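Local coordinates for probable thiosulfate sulfurtransferase (Thermus thermophilus, PDB 2EG4), which probably transfers sulfur from thiosulfate to an acceptor such as cyanide, as rhodaneses do, and binds a zinc ion, at residues A[185-190]-A[207-212]; A[119-124]-A[200-205]; A[21-26]-A[94-99]; A[10-15]-A[64-69]. All coordinates share one frame; numbering follows the deposited sequence.

Contact 1 of 4, residues A[185-190]-A[207-212]; sequences QEVGVY and LGVRAR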
# COMPACT_ATOMS: atom_id res chain seq x y z
N GLN A 185 0.78 -13.53 14.17
CA GLN A 185 -0.64 -13.66 13.87
C GLN A 185 -1.02 -13.18 12.47
O GLN A 185 -0.56 -12.13 12.03
CB GLN A 185 -1.46 -12.87 14.89
CG GLN A 185 -2.96 -13.02 14.72
CD GLN A 185 -3.74 -12.61 15.95
OE1 GLN A 185 -3.16 -12.20 16.96
NE2 GLN A 185 -5.07 -12.71 15.88
N GLU A 186 -1.87 -13.96 11.81
CA GLU A 186 -2.35 -13.64 10.47
C GLU A 186 -3.46 -12.61 10.58
O GLU A 186 -4.49 -12.85 11.22
CB GLU A 186 -2.91 -14.88 9.77
CG GLU A 186 -1.88 -15.91 9.39
CD GLU A 186 -1.01 -15.47 8.22
OE1 GLU A 186 -1.53 -14.75 7.33
OE2 GLU A 186 0.18 -15.84 8.20
N VAL A 187 -3.27 -11.46 9.94
CA VAL A 187 -4.27 -10.40 10.00
C VAL A 187 -4.43 -9.85 8.60
O VAL A 187 -3.44 -9.62 7.91
CB VAL A 187 -3.80 -9.26 10.91
CG1 VAL A 187 -4.92 -8.22 11.06
CG2 VAL A 187 -3.40 -9.82 12.27
N GLY A 188 -5.67 -9.66 8.18
CA GLY A 188 -5.93 -9.10 6.87
C GLY A 188 -6.38 -7.67 7.13
O GLY A 188 -6.96 -7.37 8.17
N VAL A 189 -6.07 -6.77 6.20
CA VAL A 189 -6.49 -5.40 6.36
C VAL A 189 -7.07 -4.90 5.05
O VAL A 189 -6.62 -5.30 3.98
CB VAL A 189 -5.31 -4.46 6.75
CG1 VAL A 189 -4.91 -4.70 8.21
CG2 VAL A 189 -4.12 -4.71 5.87
N TYR A 190 -8.08 -4.05 5.13
CA TYR A 190 -8.68 -3.51 3.91
C TYR A 190 -9.32 -2.15 4.16
O TYR A 190 -9.46 -1.71 5.31
CB TYR A 190 -9.74 -4.49 3.36
CG TYR A 190 -11.08 -4.42 4.07
CD1 TYR A 190 -12.06 -3.53 3.64
CD2 TYR A 190 -11.36 -5.26 5.14
CE1 TYR A 190 -13.31 -3.48 4.25
CE2 TYR A 190 -12.62 -5.21 5.77
CZ TYR A 190 -13.59 -4.33 5.32
OH TYR A 190 -14.84 -4.26 5.89
N LEU A 207 5.73 -4.68 13.46
CA LEU A 207 5.52 -5.15 14.82
C LEU A 207 5.51 -6.67 14.88
O LEU A 207 5.24 -7.26 15.92
CB LEU A 207 4.22 -4.59 15.39
CG LEU A 207 4.21 -3.06 15.58
CD1 LEU A 207 2.80 -2.57 15.89
CD2 LEU A 207 5.19 -2.68 16.70
N GLY A 208 5.81 -7.30 13.74
CA GLY A 208 5.87 -8.75 13.69
C GLY A 208 4.61 -9.50 13.32
O GLY A 208 4.62 -10.73 13.30
N VAL A 209 3.54 -8.77 13.04
CA VAL A 209 2.27 -9.38 12.66
C VAL A 209 2.26 -9.72 11.17
O VAL A 209 2.73 -8.94 10.35
CB VAL A 209 1.10 -8.42 12.97
CG1 VAL A 209 -0.18 -8.92 12.32
CG2 VAL A 209 0.93 -8.30 14.48
N ARG A 210 1.74 -10.89 10.82
CA ARG A 210 1.69 -11.30 9.42
C ARG A 210 0.47 -10.68 8.74
O ARG A 210 -0.54 -11.35 8.44
CB ARG A 210 1.67 -12.82 9.32
CG ARG A 210 2.99 -13.45 9.78
CD ARG A 210 2.92 -14.98 9.85
NE ARG A 210 4.13 -15.54 10.44
CZ ARG A 210 4.19 -16.74 11.02
NH1 ARG A 210 3.10 -17.50 11.09
NH2 ARG A 210 5.32 -17.17 11.55
N ALA A 211 0.56 -9.38 8.49
CA ALA A 211 -0.53 -8.66 7.84
C ALA A 211 -0.49 -8.84 6.31
O ALA A 211 0.57 -8.89 5.71
CB ALA A 211 -0.45 -7.19 8.19
N ARG A 212 -1.67 -8.96 5.70
CA ARG A 212 -1.81 -9.13 4.25
C ARG A 212 -2.84 -8.10 3.84
O ARG A 212 -3.85 -7.93 4.52
CB ARG A 212 -2.33 -10.52 3.90
CG ARG A 212 -1.41 -11.66 4.27
CD ARG A 212 -2.15 -12.97 4.04
NE ARG A 212 -2.51 -13.14 2.63
CZ ARG A 212 -3.26 -14.13 2.16
NH1 ARG A 212 -3.75 -15.04 2.99
NH2 ARG A 212 -3.53 -14.21 0.87
O HOH W 1 -2.99 -12.46 6.94
O HOH W 2 0.94 -18.10 9.28
O HOH W 3 -2.90 -16.06 5.24

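Contact 2 of 4, residues A[119-124]-A[200-205]; sequences RDWLLT and AFFVLR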
# COMPACT_ATOMS: atom_id res chain seq x y z
N ARG A 119 2.68 -12.92 -3.72
CA ARG A 119 1.30 -13.23 -3.35
C ARG A 119 1.09 -13.23 -1.85
O ARG A 119 -0.02 -12.97 -1.38
CB ARG A 119 0.85 -14.59 -3.92
CG ARG A 119 0.42 -14.55 -5.38
CD ARG A 119 -0.83 -13.69 -5.59
NE ARG A 119 -2.02 -14.24 -4.94
CZ ARG A 119 -2.68 -15.32 -5.34
NH1 ARG A 119 -2.27 -16.00 -6.41
NH2 ARG A 119 -3.74 -15.74 -4.67
N ASP A 120 2.14 -13.53 -1.10
CA ASP A 120 2.04 -13.58 0.35
C ASP A 120 1.68 -12.23 0.98
O ASP A 120 1.15 -12.16 2.09
CB ASP A 120 3.34 -14.13 0.98
CG ASP A 120 4.60 -13.46 0.46
OD1 ASP A 120 4.89 -13.58 -0.75
OD2 ASP A 120 5.31 -12.81 1.26
N TRP A 121 1.96 -11.14 0.27
CA TRP A 121 1.65 -9.80 0.77
C TRP A 121 0.19 -9.41 0.53
O TRP A 121 -0.35 -8.50 1.14
CB TRP A 121 2.50 -8.78 0.03
CG TRP A 121 3.86 -8.56 0.59
CD1 TRP A 121 4.63 -9.46 1.26
CD2 TRP A 121 4.61 -7.33 0.54
NE1 TRP A 121 5.82 -8.87 1.65
CE2 TRP A 121 5.83 -7.57 1.21
CE3 TRP A 121 4.37 -6.07 -0.02
CZ2 TRP A 121 6.82 -6.57 1.35
CZ3 TRP A 121 5.34 -5.08 0.12
CH2 TRP A 121 6.55 -5.34 0.80
N LEU A 122 -0.44 -10.13 -0.38
CA LEU A 122 -1.77 -9.80 -0.82
C LEU A 122 -2.93 -10.69 -0.42
O LEU A 122 -2.75 -11.86 -0.13
CB LEU A 122 -1.72 -9.76 -2.35
CG LEU A 122 -2.96 -9.57 -3.22
CD1 LEU A 122 -3.38 -8.12 -3.16
CD2 LEU A 122 -2.64 -9.98 -4.67
N LEU A 123 -4.11 -10.10 -0.40
CA LEU A 123 -5.37 -10.82 -0.23
C LEU A 123 -6.23 -10.50 -1.47
O LEU A 123 -6.46 -9.33 -1.79
CB LEU A 123 -6.16 -10.34 0.98
CG LEU A 123 -5.68 -10.78 2.35
CD1 LEU A 123 -6.60 -10.15 3.39
CD2 LEU A 123 -5.69 -12.30 2.45
N THR A 124 -6.72 -11.53 -2.15
CA THR A 124 -7.64 -11.32 -3.25
C THR A 124 -8.99 -11.31 -2.53
O THR A 124 -9.04 -11.63 -1.33
CB THR A 124 -7.64 -12.51 -4.22
OG1 THR A 124 -7.93 -13.70 -3.48
CG2 THR A 124 -6.29 -12.66 -4.92
N ALA A 200 -1.49 0.32 7.37
CA ALA A 200 -1.63 -0.63 8.49
C ALA A 200 -0.79 -1.87 8.22
O ALA A 200 -0.24 -2.48 9.16
CB ALA A 200 -3.08 -0.99 8.66
N PHE A 201 -0.69 -2.24 6.95
CA PHE A 201 0.09 -3.39 6.51
C PHE A 201 1.54 -3.21 6.97
O PHE A 201 2.09 -4.06 7.66
CB PHE A 201 0.01 -3.53 4.98
CG PHE A 201 0.99 -4.52 4.38
CD1 PHE A 201 0.66 -5.87 4.26
CD2 PHE A 201 2.22 -4.09 3.90
CE1 PHE A 201 1.53 -6.78 3.67
CE2 PHE A 201 3.11 -5.00 3.30
CZ PHE A 201 2.76 -6.34 3.19
N PHE A 202 2.16 -2.09 6.59
CA PHE A 202 3.54 -1.84 6.98
C PHE A 202 3.77 -1.68 8.48
O PHE A 202 4.79 -2.14 9.00
CB PHE A 202 4.10 -0.63 6.23
CG PHE A 202 4.40 -0.93 4.80
CD1 PHE A 202 5.42 -1.82 4.47
CD2 PHE A 202 3.64 -0.36 3.78
CE1 PHE A 202 5.67 -2.15 3.15
CE2 PHE A 202 3.88 -0.68 2.46
CZ PHE A 202 4.90 -1.58 2.14
N VAL A 203 2.83 -1.04 9.17
CA VAL A 203 2.96 -0.85 10.61
C VAL A 203 2.90 -2.21 11.29
O VAL A 203 3.78 -2.55 12.11
CB VAL A 203 1.82 0.02 11.18
CG1 VAL A 203 1.87 0.01 12.73
CG2 VAL A 203 1.95 1.44 10.66
N LEU A 204 1.88 -2.99 10.96
CA LEU A 204 1.72 -4.30 11.57
C LEU A 204 2.92 -5.20 11.30
O LEU A 204 3.40 -5.90 12.20
CB LEU A 204 0.44 -4.98 11.08
CG LEU A 204 -0.87 -4.40 11.62
CD1 LEU A 204 -2.06 -5.09 10.98
CD2 LEU A 204 -0.92 -4.59 13.14
N ARG A 205 3.41 -5.19 10.06
CA ARG A 205 4.56 -6.02 9.71
C ARG A 205 5.78 -5.64 10.54
O ARG A 205 6.55 -6.51 10.96
CB ARG A 205 4.86 -5.90 8.21
CG ARG A 205 3.86 -6.66 7.35
CD ARG A 205 4.52 -7.77 6.54
NE ARG A 205 3.54 -8.75 6.07
CZ ARG A 205 3.85 -9.84 5.38
NH1 ARG A 205 5.12 -10.10 5.08
NH2 ARG A 205 2.90 -10.68 5.00
O HOH W 4 4.77 -13.01 3.92
O HOH W 5 2.06 -13.44 4.12

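Contact 3 of 4, residues A[21-26]-A[94-99]; sequences GHLPGA and EGWEPY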
# COMPACT_ATOMS: atom_id res chain seq x y z
N GLY A 21 11.95 20.42 -5.67
CA GLY A 21 13.19 19.89 -5.15
C GLY A 21 13.01 18.47 -4.61
O GLY A 21 12.16 18.23 -3.75
N HIS A 22 13.80 17.55 -5.14
CA HIS A 22 13.77 16.15 -4.72
C HIS A 22 15.18 15.63 -4.47
O HIS A 22 16.18 16.31 -4.78
CB HIS A 22 13.08 15.29 -5.79
CG HIS A 22 13.56 15.55 -7.20
ND1 HIS A 22 14.67 14.93 -7.74
CD2 HIS A 22 13.06 16.33 -8.17
CE1 HIS A 22 14.82 15.33 -8.99
NE2 HIS A 22 13.86 16.18 -9.28
N LEU A 23 15.31 14.45 -3.88
CA LEU A 23 16.65 13.95 -3.64
C LEU A 23 17.33 13.66 -4.98
O LEU A 23 16.70 13.24 -5.95
CB LEU A 23 16.63 12.71 -2.75
CG LEU A 23 16.64 13.01 -1.24
CD1 LEU A 23 15.41 13.83 -0.83
CD2 LEU A 23 16.67 11.69 -0.47
N PRO A 24 18.65 13.89 -5.06
CA PRO A 24 19.33 13.63 -6.34
C PRO A 24 19.07 12.22 -6.85
O PRO A 24 19.24 11.24 -6.12
CB PRO A 24 20.81 13.84 -5.99
CG PRO A 24 20.74 14.94 -4.94
CD PRO A 24 19.55 14.51 -4.07
N GLY A 25 18.65 12.12 -8.10
CA GLY A 25 18.40 10.82 -8.70
C GLY A 25 17.06 10.18 -8.36
O GLY A 25 16.74 9.12 -8.88
N ALA A 26 16.27 10.83 -7.51
CA ALA A 26 14.98 10.25 -7.15
C ALA A 26 13.96 10.30 -8.27
O ALA A 26 13.84 11.30 -8.98
CB ALA A 26 14.42 10.94 -5.90
N GLU A 94 10.81 10.91 7.34
CA GLU A 94 11.33 12.14 7.92
C GLU A 94 12.84 12.07 7.90
O GLU A 94 13.41 11.01 8.12
CB GLU A 94 10.83 12.28 9.36
CG GLU A 94 11.85 12.08 10.47
CD GLU A 94 12.79 13.27 10.61
OE1 GLU A 94 12.31 14.43 10.52
OE2 GLU A 94 14.00 13.06 10.82
N GLY A 95 13.50 13.20 7.62
CA GLY A 95 14.95 13.22 7.61
C GLY A 95 15.59 13.38 6.25
O GLY A 95 16.79 13.65 6.13
N TRP A 96 14.78 13.24 5.20
CA TRP A 96 15.25 13.37 3.83
C TRP A 96 15.17 14.82 3.30
O TRP A 96 15.80 15.16 2.30
CB TRP A 96 14.39 12.48 2.88
CG TRP A 96 12.89 12.72 3.02
CD1 TRP A 96 12.02 12.03 3.82
CD2 TRP A 96 12.12 13.75 2.39
NE1 TRP A 96 10.76 12.56 3.72
CE2 TRP A 96 10.80 13.62 2.85
CE3 TRP A 96 12.43 14.77 1.47
CZ2 TRP A 96 9.78 14.48 2.43
CZ3 TRP A 96 11.42 15.62 1.05
CH2 TRP A 96 10.11 15.47 1.53
N GLU A 97 14.37 15.65 3.98
CA GLU A 97 14.09 17.02 3.54
C GLU A 97 15.30 17.90 3.27
O GLU A 97 15.27 18.70 2.33
CB GLU A 97 13.12 17.69 4.52
CG GLU A 97 11.75 16.96 4.62
CD GLU A 97 11.66 15.91 5.74
OE1 GLU A 97 12.70 15.43 6.24
OE2 GLU A 97 10.53 15.54 6.11
N PRO A 98 16.37 17.77 4.07
CA PRO A 98 17.55 18.62 3.82
C PRO A 98 18.21 18.31 2.48
O PRO A 98 18.97 19.14 1.94
CB PRO A 98 18.49 18.25 4.97
CG PRO A 98 17.53 17.92 6.09
CD PRO A 98 16.48 17.08 5.37
N TYR A 99 17.94 17.12 1.95
CA TYR A 99 18.55 16.64 0.71
C TYR A 99 17.69 16.78 -0.54
O TYR A 99 18.10 16.34 -1.61
CB TYR A 99 18.95 15.18 0.89
CG TYR A 99 19.79 14.96 2.13
CD1 TYR A 99 21.14 15.32 2.15
CD2 TYR A 99 19.21 14.50 3.31
CE1 TYR A 99 21.88 15.24 3.32
CE2 TYR A 99 19.95 14.42 4.49
CZ TYR A 99 21.28 14.80 4.48
OH TYR A 99 21.99 14.77 5.66

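Contact 4 of 4, residues A[10-15]-A[64-69]; sequences VDTRPR and VVLYDE. With SO4 (sulfate ion), chain F.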
# COMPACT_ATOMS: atom_id res chain seq x y z
N VAL A 10 12.61 6.76 -4.59
CA VAL A 10 11.30 7.04 -5.18
C VAL A 10 10.58 8.03 -4.26
O VAL A 10 10.38 7.76 -3.09
CB VAL A 10 10.47 5.75 -5.34
CG1 VAL A 10 9.03 6.08 -5.82
CG2 VAL A 10 11.19 4.84 -6.34
N ASP A 11 10.20 9.17 -4.83
CA ASP A 11 9.54 10.29 -4.15
C ASP A 11 8.04 10.16 -4.44
O ASP A 11 7.63 10.30 -5.60
CB ASP A 11 10.10 11.56 -4.80
CG ASP A 11 9.69 12.84 -4.07
OD1 ASP A 11 8.58 12.90 -3.51
OD2 ASP A 11 10.51 13.79 -4.11
N THR A 12 7.22 9.93 -3.41
CA THR A 12 5.77 9.75 -3.65
C THR A 12 4.93 11.01 -3.44
O THR A 12 3.70 10.95 -3.41
CB THR A 12 5.23 8.59 -2.78
OG1 THR A 12 5.21 8.96 -1.40
CG2 THR A 12 6.15 7.39 -2.90
N ARG A 13 5.59 12.16 -3.29
CA ARG A 13 4.87 13.41 -3.10
C ARG A 13 4.23 13.88 -4.40
O ARG A 13 4.56 13.38 -5.48
CB ARG A 13 5.85 14.50 -2.62
CG ARG A 13 6.50 14.16 -1.28
CD ARG A 13 7.52 15.26 -0.91
NE ARG A 13 8.61 15.31 -1.89
CZ ARG A 13 9.41 16.36 -2.08
NH1 ARG A 13 9.24 17.47 -1.37
NH2 ARG A 13 10.36 16.31 -3.00
N PRO A 14 3.30 14.84 -4.31
CA PRO A 14 2.66 15.35 -5.52
C PRO A 14 3.76 15.96 -6.42
O PRO A 14 4.80 16.45 -5.94
CB PRO A 14 1.70 16.40 -4.98
CG PRO A 14 1.31 15.84 -3.65
CD PRO A 14 2.64 15.35 -3.10
N ARG A 15 3.53 15.94 -7.73
CA ARG A 15 4.53 16.45 -8.66
C ARG A 15 5.04 17.86 -8.37
O ARG A 15 6.23 18.11 -8.51
CB ARG A 15 4.01 16.35 -10.11
CG ARG A 15 4.99 16.86 -11.16
CD ARG A 15 4.73 16.22 -12.54
NE ARG A 15 5.45 14.96 -12.71
CZ ARG A 15 6.76 14.86 -12.92
NH1 ARG A 15 7.51 15.95 -12.98
NH2 ARG A 15 7.33 13.66 -13.05
N VAL A 64 14.89 -0.32 -2.92
CA VAL A 64 14.24 0.94 -3.25
C VAL A 64 13.83 1.62 -1.96
O VAL A 64 13.28 1.00 -1.05
CB VAL A 64 12.96 0.73 -4.13
CG1 VAL A 64 12.21 2.08 -4.32
CG2 VAL A 64 13.36 0.16 -5.48
N VAL A 65 14.14 2.91 -1.86
CA VAL A 65 13.76 3.66 -0.67
C VAL A 65 12.71 4.67 -1.11
O VAL A 65 12.99 5.53 -1.95
CB VAL A 65 14.96 4.44 -0.06
CG1 VAL A 65 14.46 5.35 1.07
CG2 VAL A 65 15.97 3.45 0.53
N LEU A 66 11.50 4.55 -0.57
CA LEU A 66 10.45 5.50 -0.94
C LEU A 66 10.30 6.55 0.16
O LEU A 66 10.31 6.22 1.35
CB LEU A 66 9.11 4.78 -1.13
CG LEU A 66 9.05 3.71 -2.24
CD1 LEU A 66 9.34 2.33 -1.63
CD2 LEU A 66 7.66 3.72 -2.89
N TYR A 67 10.14 7.81 -0.22
CA TYR A 67 10.00 8.84 0.80
C TYR A 67 8.84 9.80 0.51
O TYR A 67 8.45 10.01 -0.63
CB TYR A 67 11.32 9.62 0.97
CG TYR A 67 11.72 10.50 -0.21
CD1 TYR A 67 11.26 11.82 -0.31
CD2 TYR A 67 12.56 10.01 -1.21
CE1 TYR A 67 11.63 12.63 -1.39
CE2 TYR A 67 12.95 10.82 -2.30
CZ TYR A 67 12.47 12.13 -2.38
OH TYR A 67 12.85 12.92 -3.44
N ASP A 68 8.30 10.38 1.58
CA ASP A 68 7.19 11.32 1.50
C ASP A 68 7.25 12.08 2.84
O ASP A 68 8.06 11.76 3.72
CB ASP A 68 5.86 10.57 1.34
CG ASP A 68 4.75 11.43 0.76
OD1 ASP A 68 4.77 12.67 0.92
OD2 ASP A 68 3.83 10.84 0.15
N GLU A 69 6.44 13.11 2.95
CA GLU A 69 6.41 13.92 4.16
C GLU A 69 5.44 13.24 5.13
O GLU A 69 4.23 13.48 5.11
CB GLU A 69 5.97 15.33 3.82
CG GLU A 69 6.04 16.31 5.00
CD GLU A 69 7.38 16.23 5.70
OE1 GLU A 69 8.41 16.32 5.01
OE2 GLU A 69 7.40 16.06 6.95
S SO4 F . 4.28 11.62 -13.13
O1 SO4 F . 3.68 12.89 -12.62
O2 SO4 F . 3.39 10.46 -12.76
O3 SO4 F . 4.41 11.69 -14.62
O4 SO4 F . 5.63 11.42 -12.52

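Contact 1 of 4, residues A[185-190]-A[207-212]
Glu186 sets its carboxylate between Arg210 and Arg212 of the neighbouring strand without making a direct salt bridge to either. Its CG stands anti to the carbonyl carbon, and a second bend (chi2 -72°) folds the chain across that strand, so OE2 settles alongside the aliphatic part of Arg210, 3.3 Å from Arg210 CD. Arg210 runs on extended beyond it. Glu186 OE2 lies near the guanidinium plane, at the edge, yet is 4.4 Å from Arg210 NH1, with the two flat groups turned 44° against each other. One water closes that gap, donating to OE2 and taking a weak bond from NH1. A second joins Glu186 OE1 to Arg212 NH1, with 2.6 Å between the water and NH1. Both charge pairs are therefore solvent-mediated, and their attraction is probably damped.

On the other face, Val187 CG2 presses against Val209 CG1 at 3.3 Å, tighter than ordinary van der Waals packing. Between the faces run parallel-strand backbone bonds: Val187 N donates to Arg210 O, Val187 O accepts from Arg212 N at 2.9 Å, and Val189 N donates to Arg212 O. Arg210 N also donates to Gln185 O, where strand 210-213 begins.

Helix 195-206 links the two strands in a beta-alpha-beta unit of the second rhodanese-like domain, and its Leu204 touches Val189, Val209 and Ala211. Strand 134-136 pairs along the far side of 186-190, and the Arg212 guanidinium turns to Leu122 O, in the loop before helix 125-129, and to Glu127 in that helix.

Contact 2 of 4, residues A[119-124]-A[200-205]
An aromatic cluster of Trp121, Phe201 and Phe202 ties the short 3-10 turn 119-121 to helix 195-206, beside the seam between the two rhodanese-like halves. Phe201 has its CG anti to the backbone N (chi1 169°), which sends the ring toward the turn, CZ first. That atom comes over one face of the indole, offset toward the rim, and sits 3.4 Å from Trp121 CD2. The ring planes are inclined by 57°, an oblique meeting. Another Phe201 atom, CE1, lies 3.6 Å from Trp121 O. Phe202 reaches the far end of the same indole, where its CE1 is 4.1 Å from Trp121 CH2. Phe201 CD2 in turn rests over the centre of the Phe202 ring.

Arg205, one helical turn on from Phe201, approaches the pyrrole side of the tryptophan. Its NH1 is 3.7 Å from Trp121 NE1, and the guanidinium and indole planes are inclined by 57°. Two waters lie at the guanidinium edge, in its plane. One donates to Asp120 OD2 and accepts from Arg205 NH1; the other donates to Asp120 O, 2.6 Å away, and takes a weak bond from Arg205 NH2. The charged end thus meets Asp120 through solvent, while Arg205 NE is bonded to Ala211 O.

Phe80 of helix 73-84 meets Phe201 edge-to-face, and Cys76 and Ala79 of the same helix touch Phe202. Behind the turn, Trp121 and Leu123 share backbone bonds with Asn213 of strand 210-213.

Contact 3 of 4, residues A[21-26]-A[94-99]
Leu23 turns its CG anti to its carbonyl carbon (chi1 -87°), and Trp96 holds its CG between backbone N and carbonyl carbon (chi1 53°); together these torsions bring the leucine methyls against Trp96 CB. The contact joins a type II beta turn, Leu23 to Ala26, with a 3-10 turn at 97-99 in the first rhodanese-like domain, where the loop before strand 27-28 meets the loop after strand 89-92. Leu23 CD1 does most of the touching: it lies 3.9 Å from Trp96 CE3, on the six-membered ring, and 3.4 Å from Trp96 O, the carbonyl that accepts Tyr99 N in the 3-10 turn. The leucine and indole cross at about a right angle. Further along, Leu23 CG packs on Tyr99 CB at 3.8 Å, so the tyrosine takes part through the root of its side chain while its ring leads off elsewhere.

Tyr99 O points back at 21-26. It receives a straight CA-H...O contact from Leu23 CA, 3.5 Å long, and Pro24 CD approaches it too. Leu9 of strand 8-11 also touches Leu23, and Trp96 NE1 donates to Asp68 O while its ring meets that of Tyr67.

Leu23 O, the first carbonyl of the beta turn, takes two hydrogen bonds from opposite faces of its plane: Ala26 N closes the turn, and His22 ND1, just before it, donates over 3.2 Å with Leu23 O nearly in the imidazole plane.

Contact 4 of 4, residues A[10-15]-A[64-69]
Asp68 OD2 is gripped by three groups: Thr12 OG1 donates to it across the contact over 2.8 Å, arriving from above the carboxylate plane, and Arg74 and Thr72 bind the same oxygen. The Asp11 carboxylate, its CG anti to the backbone N (chi1 -171°), swings over to Tyr67, whose OH reaches OD2 in a short but weak hydrogen bond of 2.6 Å. Arg13 holds the same carboxylate side-on, each contact made on a syn lone pair: NE to OD1 at 2.9 Å, and NH2 to OD2 in a salt bridge; NH2 also donates to Gly21 O. Asp11 OD1 accepts Arg13 N as well, which closes an Asx turn, so the carboxylate is fixed in position and rotation. Asp11 CA sits over one face of the Tyr67 ring, 15° off the ring normal, in a CH-pi contact. Leu23 N binds the tyrosine hydroxyl in turn.

These are neighbouring parallel strands, 8-11 and 64-67, in the four-stranded sheet of the first rhodanese-like domain. Val10 N donates to Val65 O, Tyr67 N to Val10 O, and Thr12 N to Tyr67 O. On the face opposite Asp11 and Tyr67, Val10 CB and Leu66 CG lie side by side, 4.0 Å apart.

Arg15, at the start of the next helix, holds a sulfate, probably from the crystallisation liquor, by NE to O1 and NH2 to O4 (2.9 Å), with His28 ND1 as a further partner.

How the contacts relate
The four contacts fall into two pairs, one in each rhodanese-like domain. Contacts 3 and 4 interlock, their centres 9 Å apart: His22 CB packs on Tyr67 OH at 3.3 Å and lies 3.4 Å from Asp11 OD2. Contacts 1 and 2 are closer still, about 6 Å between centres; strand 210-213 carries the bonds between them, and Ala211 O packs against Phe201 CE1 at 3.1 Å. Across the domains the gap is widest between contacts 1 and 3, about 31 Å centre to centre, and contacts 2 and 4 approach to about 7 Å at their nearest atoms. None lies at the zinc site of Cys151, Cys152, His192 and His219, although strand 186-190 ends two residues before His192.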